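Local coordinates for nucleosome assembly protein 1, putative (Plasmodium falciparum, PDB 3FS3) that probably binds histones as a chaperone of the nucleosome assembly protein family, and forms a two-chain assembly built around a long helix from each subunit, at residues L60-K63 against E64-D67; F72-E75 against L76-R80; P89-D92 against K93-E96; G269-E272 against V273-I277. All blocks are in the same frame, centred on the assembly; numbering follows the deposited sequence.

Interaction 1: residues L60-K63 against E64-D67; sequences LYQK and EYYD
Lys63 reaches forward along the helix to Asp67, one turn on, and the two side chains pass at a slant. Lys63 CB lies 3.2 Å from Glu64 N, a neighbour set by the helical backbone. With Lys63 CG anti to the backbone N (chi1 171°), that carbon comes 4.0 Å from Asp67 OD2. The bend at chi2 (55°) then sends the rest of the chain along the carboxylate, with Lys63 CE 3.4 Å from Asp67 OD1. Lys63 NZ ends 3.6 Å from Asp67 OD1, a long salt bridge. Asp67 OD2 is turned back to 3.1 Å from Lys63 O, an approach of two acceptors that the ammonium group probably makes less costly. Lys63 O also receives the amide of Asp67. On another flank Gln62 CG packs 3.4 Å from Tyr66 CE2, while Tyr66 OH is hydrogen-bonded to Asp287 of the second subunit. This turn of helix 49-99 lies against that subunit: the Tyr65 ring meets Tyr87 of the second subunit, Tyr61 packs on its Lys93, and Gln62 and Tyr65 rest on its Val286 and Pro283, both in its helix 260-289.

Interaction 2: residues F72-E75 against L76-R80; sequences FEYE and LFLLR
Tyr74 and Leu78, one turn apart, make the closer of two apolar contacts along this helical stretch. Tyr74 CE2 lies 3.8 Å from Leu78 CD1, with the ring and the leucine branch slanting across each other. With Tyr74 CG anti to its own amide nitrogen (chi1 -174°) and Leu78 CG instead beside its amide (chi1 -80°), the two groups converge. Phe72 and Leu76 repeat the pattern more loosely, Phe72 CE2 standing 4.3 Å from Leu76 CD2.

A mixed contact joins Glu73 to Phe77. The extended glutamate chain slants across one end of the ring, at CE1 and CZ, with Glu73 CG 3.6 Å from Phe77 CE1 and Glu73 OE1 3.4 Å from Phe77 CZ. The carboxylate is turned 55° from the ring plane, so the two do not stack flat. Nearer the backbone, the carbonyl carbon of Glu73 sits over one face of the same ring, toward its rim.

Backbone hydrogen bonds tie the residues together in the usual helical pattern. Leu76 N has two acceptors: Phe72 O at 2.9 Å and, weakly, Glu73 O at 3.2 Å.

The carboxylate of Glu75 is held across the dimer, where OE2 makes a salt bridge with Lys82 NZ and a hydrogen bond with Tyr83 OH of the second subunit. Helix 49-99 thus divides its sides here. Phe72 meets Tyr83 of the second subunit edge to face and Leu79 packs on that subunit's Phe72, whereas Tyr74, Phe77 and Leu78 are exposed in the assembly and touch a crystal neighbour.

Interaction 3: residues P89-D92 against K93-E96; sequences PIYD and KRRE
Arg94 lays its guanidinium alongside the ring of Tyr91, three residues earlier, with both side chains pointing the same way. The planes are only 24° apart, and Arg94 NH1 comes 3.6 Å from Tyr91 CD1 in an oblique approach that brings Arg94 CZ to 4.0 Å from the same carbon. Bends at chi2 and chi3 fold the arginine into this position. Its NH2 is hydrogen-bonded to Ile282 O of helix 260-289, which helps to hold the outer end of the group, and Tyr91 itself touches Ile282 and Pro283 of that helix.

A second side-by-side pair lies on another flank. Asp92 OD1 and Arg95 NH1 form a salt bridge at 3.5 Å, the carboxylate and guanidinium planes meeting at 34°. The Arg95 chain bends at chi3 and brings one face of its guanidinium over Asp92 O, toward the rim of the group.

Lys93 curls back over the preceding turn: its CG lies 3.3 Å from Pro89 O and its CE 3.6 Å from that oxygen. Pro89 O also accepts the amide of Lys93. The lysine then leaves the helix, and NZ makes a salt bridge with Glu64 of the second subunit. At Pro89 itself the helix kinks, because the proline nitrogen has no bond to the turn before.

Such a long helix, meeting the globular part of its own chain on one flank and the partner's long helix on another, is characteristic of the dimer of the nucleosome assembly protein fold.

Interaction 4: residues G269-E272 against V273-I277; sequences GDYE and VALTI
Gly269 begins a pair of turns in the C-terminal helix 260-289, which packs on the antiparallel sheet in the alpha/beta part of the nucleosome assembly protein fold. Its carbonyl oxygen accepts the amide of Val273 at 3.1 Å. Val273 CG2, set beside its own backbone N, lies 3.2 Å from Gly269 O as well, so the methyl group lies beside the oxygen already used by the backbone.

Asp270 follows. Its O receives Ala274 N at 3.0 Å, a fairly straight bond with an N-H...O angle of 166°, while its carboxylate turns to the sheet: OD1 is hydrogen-bonded to Tyr179 OH and OD2 makes a salt bridge with Lys177. The Ala274 methyl takes the same general direction, touching Leu160 and Tyr179.

At Tyr271 the ring extends anti to the backbone N (chi1 -174°) and slants across Leu275. The far end of the phenol makes the contact, with Tyr271 OH 3.8 Å from Leu275 CD1 and CZ 4.0 Å from that methyl; the ring also packs on Met181 of strand 174-181.

Glu272 closes the segment, and its extended side chain touches Thr124 of helix 123-126. Its carbonyl oxygen is gripped twice by Thr276: the amide N comes to 3.1 Å from Glu272 O and the hydroxyl OG1 donates to it at 2.9 Å, the two reaching the oxygen from opposite faces of the carbonyl plane.

How the interactions relate
Interactions 1, 2 and 3 follow one another along helix 49-99, and all three meet the second subunit; interaction 4 lies in helix 260-289, its centre about 6 Å from the centre of the chain, and no other chain touches it. Interactions 1 and 3, with centres about 44 Å apart, are partly buried, interaction 1 rich in tyrosine and interaction 3 in charge, and they face each other between subunits, residues of one meeting residues of the other. Interaction 2, between them, is a surface contact, more apolar within the helix. Interaction 4 is partly buried too, but Asp270 serves the sheet and Thr276 the helical backbone of its own chain.

Interaction 1: residues L60-K63 against E64-D67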
loop_
_atom_site.group_PDB
_atom_site.type_symbol
_atom_site.label_atom_id
_atom_site.label_comp_id
_atom_site.label_asym_id
_atom_site.label_seq_id
_atom_site.Cartn_x
_atom_site.Cartn_y
_atom_site.Cartn_z
ATOM N N LEU A 60 17.931 -22.815 4.245
ATOM C CA LEU A 60 18.975 -22.422 3.311
ATOM C C LEU A 60 18.302 -21.671 2.160
ATOM O O LEU A 60 18.700 -20.556 1.836
ATOM C CB LEU A 60 19.709 -23.653 2.775
ATOM C CG LEU A 60 20.931 -23.342 1.916
ATOM C CD1 LEU A 60 22.003 -22.706 2.796
ATOM C CD2 LEU A 60 21.460 -24.618 1.267
ATOM N N TYR A 61 17.268 -22.271 1.565
ATOM C CA TYR A 61 16.564 -21.625 0.463
ATOM C C TYR A 61 15.937 -20.313 0.919
ATOM O O TYR A 61 15.941 -19.332 0.180
ATOM C CB TYR A 61 15.462 -22.524 -0.110
ATOM C CG TYR A 61 15.909 -23.919 -0.495
ATOM C CD1 TYR A 61 17.164 -24.150 -1.062
ATOM C CD2 TYR A 61 15.074 -25.015 -0.278
ATOM C CE1 TYR A 61 17.575 -25.437 -1.391
ATOM C CE2 TYR A 61 15.470 -26.301 -0.603
ATOM C CZ TYR A 61 16.725 -26.509 -1.154
ATOM O OH TYR A 61 17.131 -27.794 -1.425
ATOM N N GLN A 62 15.404 -20.283 2.136
ATOM C CA GLN A 62 14.786 -19.061 2.635
ATOM C C GLN A 62 15.839 -17.961 2.771
ATOM O O GLN A 62 15.555 -16.785 2.527
ATOM C CB GLN A 62 14.122 -19.290 3.990
ATOM C CG GLN A 62 13.393 -18.054 4.494
ATOM C CD GLN A 62 12.259 -17.644 3.562
ATOM O OE1 GLN A 62 12.121 -16.471 3.204
ATOM N NE2 GLN A 62 11.439 -18.614 3.168
ATOM N N LYS A 63 17.046 -18.350 3.178
ATOM C CA LYS A 63 18.141 -17.399 3.319
ATOM C C LYS A 63 18.436 -16.822 1.940
ATOM O O LYS A 63 18.745 -15.639 1.802
ATOM C CB LYS A 63 19.389 -18.090 3.866
ATOM C CG LYS A 63 20.631 -17.209 3.835
ATOM C CD LYS A 63 20.390 -15.893 4.571
ATOM C CE LYS A 63 21.582 -14.951 4.450
ATOM N NZ LYS A 63 21.360 -13.686 5.204
ATOM N N GLU A 64 18.330 -17.670 0.919
ATOM C CA GLU A 64 18.563 -17.241 -0.455
ATOM C C GLU A 64 17.469 -16.245 -0.861
ATOM O O GLU A 64 17.736 -15.259 -1.552
ATOM C CB GLU A 64 18.541 -18.449 -1.398
ATOM C CG GLU A 64 19.424 -18.291 -2.617
ATOM C CD GLU A 64 19.180 -19.348 -3.673
ATOM O OE1 GLU A 64 18.976 -20.527 -3.312
ATOM O OE2 GLU A 64 19.211 -18.999 -4.873
ATOM N N TYR A 65 16.235 -16.505 -0.436
ATOM C CA TYR A 65 15.137 -15.600 -0.763
ATOM C C TYR A 65 15.425 -14.206 -0.206
ATOM O O TYR A 65 15.332 -13.204 -0.924
ATOM C CB TYR A 65 13.810 -16.094 -0.178
ATOM C CG TYR A 65 12.661 -15.149 -0.480
ATOM C CD1 TYR A 65 11.903 -15.294 -1.643
ATOM C CD2 TYR A 65 12.385 -14.066 0.353
ATOM C CE1 TYR A 65 10.907 -14.387 -1.971
ATOM C CE2 TYR A 65 11.391 -13.146 0.034
ATOM C CZ TYR A 65 10.655 -13.315 -1.133
ATOM O OH TYR A 65 9.665 -12.418 -1.465
ATOM N N TYR A 66 15.771 -14.152 1.077
ATOM C CA TYR A 66 16.063 -12.889 1.749
ATOM C C TYR A 66 17.197 -12.104 1.098
ATOM O O TYR A 66 17.175 -10.874 1.094
ATOM C CB TYR A 66 16.373 -13.134 3.228
ATOM C CG TYR A 66 15.149 -13.518 4.044
ATOM C CD1 TYR A 66 13.965 -12.777 3.951
ATOM C CD2 TYR A 66 15.176 -14.609 4.915
ATOM C CE1 TYR A 66 12.837 -13.114 4.706
ATOM C CE2 TYR A 66 14.054 -14.955 5.675
ATOM C CZ TYR A 66 12.890 -14.202 5.565
ATOM O OH TYR A 66 11.787 -14.526 6.318
ATOM N N ASP A 67 18.182 -12.812 0.548
ATOM C CA ASP A 67 19.290 -12.149 -0.123
ATOM C C ASP A 67 18.738 -11.431 -1.358
ATOM O O ASP A 67 18.950 -10.231 -1.536
ATOM C CB ASP A 67 20.370 -13.159 -0.539
ATOM C CG ASP A 67 21.129 -13.738 0.653
ATOM O OD1 ASP A 67 21.392 -12.988 1.623
ATOM O OD2 ASP A 67 21.481 -14.939 0.618
#

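Interaction 2: residues F72-E75 against L76-R80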
loop_
_atom_site.group_PDB
_atom_site.type_symbol
_atom_site.label_atom_id
_atom_site.label_comp_id
_atom_site.label_asym_id
_atom_site.label_seq_id
_atom_site.Cartn_x
_atom_site.Cartn_y
_atom_site.Cartn_z
ATOM N N PHE A 72 16.372 -6.542 -4.190
ATOM C CA PHE A 72 15.227 -5.924 -4.862
ATOM C C PHE A 72 14.899 -4.643 -4.110
ATOM O O PHE A 72 14.682 -3.587 -4.712
ATOM C CB PHE A 72 13.995 -6.835 -4.826
ATOM C CG PHE A 72 12.696 -6.108 -5.074
ATOM C CD1 PHE A 72 12.303 -5.767 -6.365
ATOM C CD2 PHE A 72 11.870 -5.755 -4.008
ATOM C CE1 PHE A 72 11.098 -5.083 -6.596
ATOM C CE2 PHE A 72 10.667 -5.073 -4.221
ATOM C CZ PHE A 72 10.279 -4.735 -5.526
ATOM N N GLU A 73 14.866 -4.741 -2.787
ATOM C CA GLU A 73 14.554 -3.574 -1.975
ATOM C C GLU A 73 15.535 -2.454 -2.297
ATOM O O GLU A 73 15.149 -1.294 -2.390
ATOM C CB GLU A 73 14.633 -3.914 -0.487
ATOM C CG GLU A 73 14.002 -2.861 0.399
ATOM C CD GLU A 73 14.409 -2.988 1.855
ATOM O OE1 GLU A 73 13.690 -2.437 2.719
ATOM O OE2 GLU A 73 15.451 -3.622 2.137
ATOM N N TYR A 74 16.806 -2.809 -2.476
ATOM C CA TYR A 74 17.828 -1.818 -2.790
ATOM C C TYR A 74 17.537 -1.160 -4.137
ATOM O O TYR A 74 17.557 0.068 -4.247
ATOM C CB TYR A 74 19.216 -2.461 -2.823
ATOM C CG TYR A 74 20.323 -1.449 -3.000
ATOM C CD1 TYR A 74 20.631 -0.542 -1.986
ATOM C CD2 TYR A 74 21.035 -1.369 -4.194
ATOM C CE1 TYR A 74 21.619 0.423 -2.157
ATOM C CE2 TYR A 74 22.024 -0.410 -4.376
ATOM C CZ TYR A 74 22.310 0.483 -3.354
ATOM O OH TYR A 74 23.279 1.444 -3.535
ATOM N N GLU A 75 17.267 -1.969 -5.161
ATOM C CA GLU A 75 16.963 -1.405 -6.472
ATOM C C GLU A 75 15.688 -0.553 -6.435
ATOM O O GLU A 75 15.525 0.356 -7.243
ATOM C CB GLU A 75 16.836 -2.506 -7.534
ATOM C CG GLU A 75 18.155 -3.199 -7.866
ATOM C CD GLU A 75 18.092 -4.004 -9.152
ATOM O OE1 GLU A 75 17.960 -3.395 -10.235
ATOM O OE2 GLU A 75 18.169 -5.247 -9.086
ATOM N N LEU A 76 14.790 -0.842 -5.494
ATOM C CA LEU A 76 13.559 -0.061 -5.363
ATOM C C LEU A 76 13.900 1.307 -4.759
ATOM O O LEU A 76 13.343 2.325 -5.152
ATOM C CB LEU A 76 12.549 -0.787 -4.468
ATOM C CG LEU A 76 11.223 -0.058 -4.194
ATOM C CD1 LEU A 76 10.502 0.221 -5.505
ATOM C CD2 LEU A 76 10.346 -0.906 -3.284
ATOM N N PHE A 77 14.819 1.318 -3.800
ATOM C CA PHE A 77 15.244 2.558 -3.162
ATOM C C PHE A 77 15.873 3.452 -4.221
ATOM O O PHE A 77 15.575 4.639 -4.295
ATOM C CB PHE A 77 16.268 2.274 -2.059
ATOM C CG PHE A 77 15.672 1.717 -0.791
ATOM C CD1 PHE A 77 14.353 1.270 -0.752
ATOM C CD2 PHE A 77 16.445 1.624 0.369
ATOM C CE1 PHE A 77 13.813 0.731 0.420
ATOM C CE2 PHE A 77 15.915 1.088 1.547
ATOM C CZ PHE A 77 14.595 0.641 1.572
ATOM N N LEU A 78 16.747 2.868 -5.035
ATOM C CA LEU A 78 17.409 3.602 -6.104
ATOM C C LEU A 78 16.377 4.209 -7.036
ATOM O O LEU A 78 16.395 5.409 -7.318
ATOM C CB LEU A 78 18.316 2.675 -6.920
ATOM C CG LEU A 78 19.700 2.326 -6.372
ATOM C CD1 LEU A 78 20.373 1.313 -7.292
ATOM C CD2 LEU A 78 20.544 3.589 -6.267
ATOM N N LEU A 79 15.472 3.360 -7.504
ATOM C CA LEU A 79 14.433 3.767 -8.434
ATOM C C LEU A 79 13.636 4.960 -7.933
ATOM O O LEU A 79 13.503 5.950 -8.643
ATOM C CB LEU A 79 13.502 2.586 -8.723
ATOM C CG LEU A 79 12.560 2.753 -9.913
ATOM C CD1 LEU A 79 13.380 2.972 -11.190
ATOM C CD2 LEU A 79 11.668 1.514 -10.039
ATOM N N ARG A 80 13.115 4.879 -6.711
ATOM C CA ARG A 80 12.329 5.984 -6.164
ATOM C C ARG A 80 13.166 7.262 -5.977
ATOM O O ARG A 80 12.660 8.368 -6.142
ATOM C CB ARG A 80 11.673 5.575 -4.836
ATOM C CG ARG A 80 10.648 4.424 -4.944
ATOM C CD ARG A 80 9.852 4.291 -3.647
ATOM N NE ARG A 80 8.943 3.142 -3.603
ATOM C CZ ARG A 80 7.857 3.004 -4.358
ATOM N NH1 ARG A 80 7.528 3.944 -5.238
ATOM N NH2 ARG A 80 7.088 1.927 -4.221
#

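Interaction 3: residues P89-D92 against K93-E96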
loop_
_atom_site.group_PDB
_atom_site.type_symbol
_atom_site.label_atom_id
_atom_site.label_comp_id
_atom_site.label_asym_id
_atom_site.label_seq_id
_atom_site.Cartn_x
_atom_site.Cartn_y
_atom_site.Cartn_z
ATOM N N PRO A 89 12.997 19.319 -10.533
ATOM C CA PRO A 89 13.016 20.468 -11.447
ATOM C C PRO A 89 11.620 20.810 -11.969
ATOM O O PRO A 89 11.314 21.964 -12.262
ATOM C CB PRO A 89 13.939 20.006 -12.570
ATOM C CG PRO A 89 14.879 19.055 -11.861
ATOM C CD PRO A 89 13.940 18.278 -10.977
ATOM N N ILE A 90 10.780 19.796 -12.104
ATOM C CA ILE A 90 9.434 20.028 -12.600
ATOM C C ILE A 90 8.619 20.775 -11.552
ATOM O O ILE A 90 7.796 21.623 -11.892
ATOM C CB ILE A 90 8.756 18.700 -12.983
ATOM C CG1 ILE A 90 9.617 17.988 -14.037
ATOM C CG2 ILE A 90 7.370 18.962 -13.559
ATOM C CD1 ILE A 90 9.074 16.644 -14.495
ATOM N N TYR A 91 8.862 20.480 -10.277
ATOM C CA TYR A 91 8.141 21.162 -9.206
ATOM C C TYR A 91 8.622 22.607 -9.089
ATOM O O TYR A 91 7.817 23.523 -8.899
ATOM C CB TYR A 91 8.332 20.446 -7.858
ATOM C CG TYR A 91 7.754 19.045 -7.804
ATOM C CD1 TYR A 91 6.569 18.733 -8.475
ATOM C CD2 TYR A 91 8.374 18.040 -7.059
ATOM C CE1 TYR A 91 6.015 17.459 -8.406
ATOM C CE2 TYR A 91 7.827 16.757 -6.985
ATOM C CZ TYR A 91 6.647 16.475 -7.662
ATOM O OH TYR A 91 6.103 15.209 -7.615
ATOM N N ASP A 92 9.933 22.812 -9.206
ATOM C CA ASP A 92 10.494 24.154 -9.102
ATOM C C ASP A 92 10.032 25.056 -10.235
ATOM O O ASP A 92 9.903 26.269 -10.048
ATOM C CB ASP A 92 12.025 24.112 -9.092
ATOM C CG ASP A 92 12.575 23.299 -7.944
ATOM O OD1 ASP A 92 11.999 23.372 -6.835
ATOM O OD2 ASP A 92 13.588 22.596 -8.147
ATOM N N LYS A 93 9.799 24.478 -11.411
ATOM C CA LYS A 93 9.345 25.277 -12.542
ATOM C C LYS A 93 7.932 25.766 -12.268
ATOM O O LYS A 93 7.589 26.911 -12.548
ATOM C CB LYS A 93 9.394 24.465 -13.845
ATOM C CG LYS A 93 10.797 24.375 -14.436
ATOM C CD LYS A 93 10.831 23.710 -15.819
ATOM C CE LYS A 93 10.507 22.220 -15.759
ATOM N NZ LYS A 93 10.675 21.538 -17.089
ATOM N N ARG A 94 7.114 24.893 -11.705
ATOM C CA ARG A 94 5.744 25.254 -11.380
ATOM C C ARG A 94 5.750 26.387 -10.352
ATOM O O ARG A 94 5.048 27.380 -10.513
ATOM C CB ARG A 94 5.022 24.031 -10.830
ATOM C CG ARG A 94 3.810 24.341 -9.990
ATOM C CD ARG A 94 3.746 23.359 -8.849
ATOM N NE ARG A 94 3.139 22.110 -9.248
ATOM C CZ ARG A 94 3.232 20.977 -8.562
ATOM N NH1 ARG A 94 3.924 20.931 -7.431
ATOM N NH2 ARG A 94 2.609 19.892 -9.006
ATOM N N ARG A 95 6.558 26.244 -9.304
ATOM C CA ARG A 95 6.639 27.263 -8.264
ATOM C C ARG A 95 7.034 28.599 -8.893
ATOM O O ARG A 95 6.393 29.635 -8.662
ATOM C CB ARG A 95 7.683 26.865 -7.216
ATOM C CG ARG A 95 7.776 27.799 -6.022
ATOM C CD ARG A 95 9.159 27.708 -5.407
ATOM N NE ARG A 95 10.166 28.280 -6.298
ATOM C CZ ARG A 95 11.389 27.786 -6.473
ATOM N NH1 ARG A 95 11.772 26.694 -5.818
ATOM N NH2 ARG A 95 12.230 28.382 -7.308
ATOM N N GLU A 96 8.094 28.547 -9.695
ATOM C CA GLU A 96 8.635 29.713 -10.378
ATOM C C GLU A 96 7.567 30.423 -11.201
ATOM O O GLU A 96 7.437 31.643 -11.135
ATOM C CB GLU A 96 9.801 29.278 -11.276
ATOM C CG GLU A 96 10.410 30.378 -12.120
ATOM C CD GLU A 96 10.981 31.524 -11.295
ATOM O OE1 GLU A 96 11.745 31.257 -10.337
ATOM O OE2 GLU A 96 10.668 32.692 -11.618
#

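Interaction 4: residues G269-E272 against V273-I277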
loop_
_atom_site.group_PDB
_atom_site.type_symbol
_atom_site.label_atom_id
_atom_site.label_comp_id
_atom_site.label_asym_id
_atom_site.label_seq_id
_atom_site.Cartn_x
_atom_site.Cartn_y
_atom_site.Cartn_z
ATOM N N GLY A 269 -6.162 9.911 10.747
ATOM C CA GLY A 269 -6.688 10.907 9.831
ATOM C C GLY A 269 -5.644 11.899 9.364
ATOM O O GLY A 269 -5.662 12.349 8.217
ATOM N N ASP A 270 -4.728 12.234 10.265
ATOM C CA ASP A 270 -3.662 13.180 9.984
ATOM C C ASP A 270 -2.686 12.600 8.974
ATOM O O ASP A 270 -2.255 13.284 8.044
ATOM C CB ASP A 270 -2.933 13.523 11.285
ATOM C CG ASP A 270 -1.819 14.515 11.085
ATOM O OD1 ASP A 270 -0.774 14.122 10.532
ATOM O OD2 ASP A 270 -1.990 15.689 11.482
ATOM N N TYR A 271 -2.339 11.333 9.159
ATOM C CA TYR A 271 -1.416 10.674 8.257
ATOM C C TYR A 271 -2.062 10.507 6.886
ATOM O O TYR A 271 -1.384 10.550 5.860
ATOM C CB TYR A 271 -1.027 9.304 8.803
ATOM C CG TYR A 271 0.037 8.624 7.984
ATOM C CD1 TYR A 271 1.341 9.116 7.957
ATOM C CD2 TYR A 271 -0.261 7.505 7.208
ATOM C CE1 TYR A 271 2.323 8.511 7.175
ATOM C CE2 TYR A 271 0.718 6.890 6.422
ATOM C CZ TYR A 271 2.002 7.399 6.411
ATOM O OH TYR A 271 2.970 6.806 5.631
ATOM N N GLU A 272 -3.377 10.318 6.874
ATOM C CA GLU A 272 -4.099 10.141 5.620
ATOM C C GLU A 272 -4.017 11.438 4.824
ATOM O O GLU A 272 -3.814 11.430 3.610
ATOM C CB GLU A 272 -5.562 9.789 5.893
ATOM C CG GLU A 272 -6.249 9.075 4.739
ATOM C CD GLU A 272 -7.743 8.925 4.950
ATOM O OE1 GLU A 272 -8.160 8.595 6.079
ATOM O OE2 GLU A 272 -8.503 9.131 3.980
ATOM N N VAL A 273 -4.180 12.557 5.516
ATOM C CA VAL A 273 -4.109 13.860 4.863
ATOM C C VAL A 273 -2.706 14.093 4.310
ATOM O O VAL A 273 -2.544 14.485 3.159
ATOM C CB VAL A 273 -4.441 14.998 5.848
ATOM C CG1 VAL A 273 -4.169 16.345 5.197
ATOM C CG2 VAL A 273 -5.898 14.898 6.280
ATOM N N ALA A 274 -1.699 13.835 5.140
ATOM C CA ALA A 274 -0.309 14.028 4.754
ATOM C C ALA A 274 0.046 13.209 3.533
ATOM O O ALA A 274 0.741 13.682 2.631
ATOM C CB ALA A 274 0.600 13.649 5.903
ATOM N N LEU A 275 -0.435 11.975 3.516
ATOM C CA LEU A 275 -0.170 11.061 2.420
ATOM C C LEU A 275 -0.800 11.570 1.126
ATOM O O LEU A 275 -0.218 11.451 0.054
ATOM C CB LEU A 275 -0.726 9.677 2.759
ATOM C CG LEU A 275 -0.065 8.503 2.040
ATOM C CD1 LEU A 275 1.374 8.349 2.531
ATOM C CD2 LEU A 275 -0.845 7.231 2.321
ATOM N N THR A 276 -1.999 12.131 1.236
ATOM C CA THR A 276 -2.703 12.645 0.074
ATOM C C THR A 276 -1.974 13.852 -0.506
ATOM O O THR A 276 -1.874 13.999 -1.723
ATOM C CB THR A 276 -4.143 13.051 0.435
ATOM O OG1 THR A 276 -4.842 11.912 0.950
ATOM C CG2 THR A 276 -4.878 13.569 -0.786
ATOM N N ILE A 277 -1.468 14.715 0.367
ATOM C CA ILE A 277 -0.749 15.895 -0.088
ATOM C C ILE A 277 0.534 15.458 -0.770
ATOM O O ILE A 277 0.871 15.927 -1.850
ATOM C CB ILE A 277 -0.410 16.836 1.090
ATOM C CG1 ILE A 277 -1.694 17.496 1.602
ATOM C CG2 ILE A 277 0.623 17.883 0.649
ATOM C CD1 ILE A 277 -1.494 18.434 2.778
#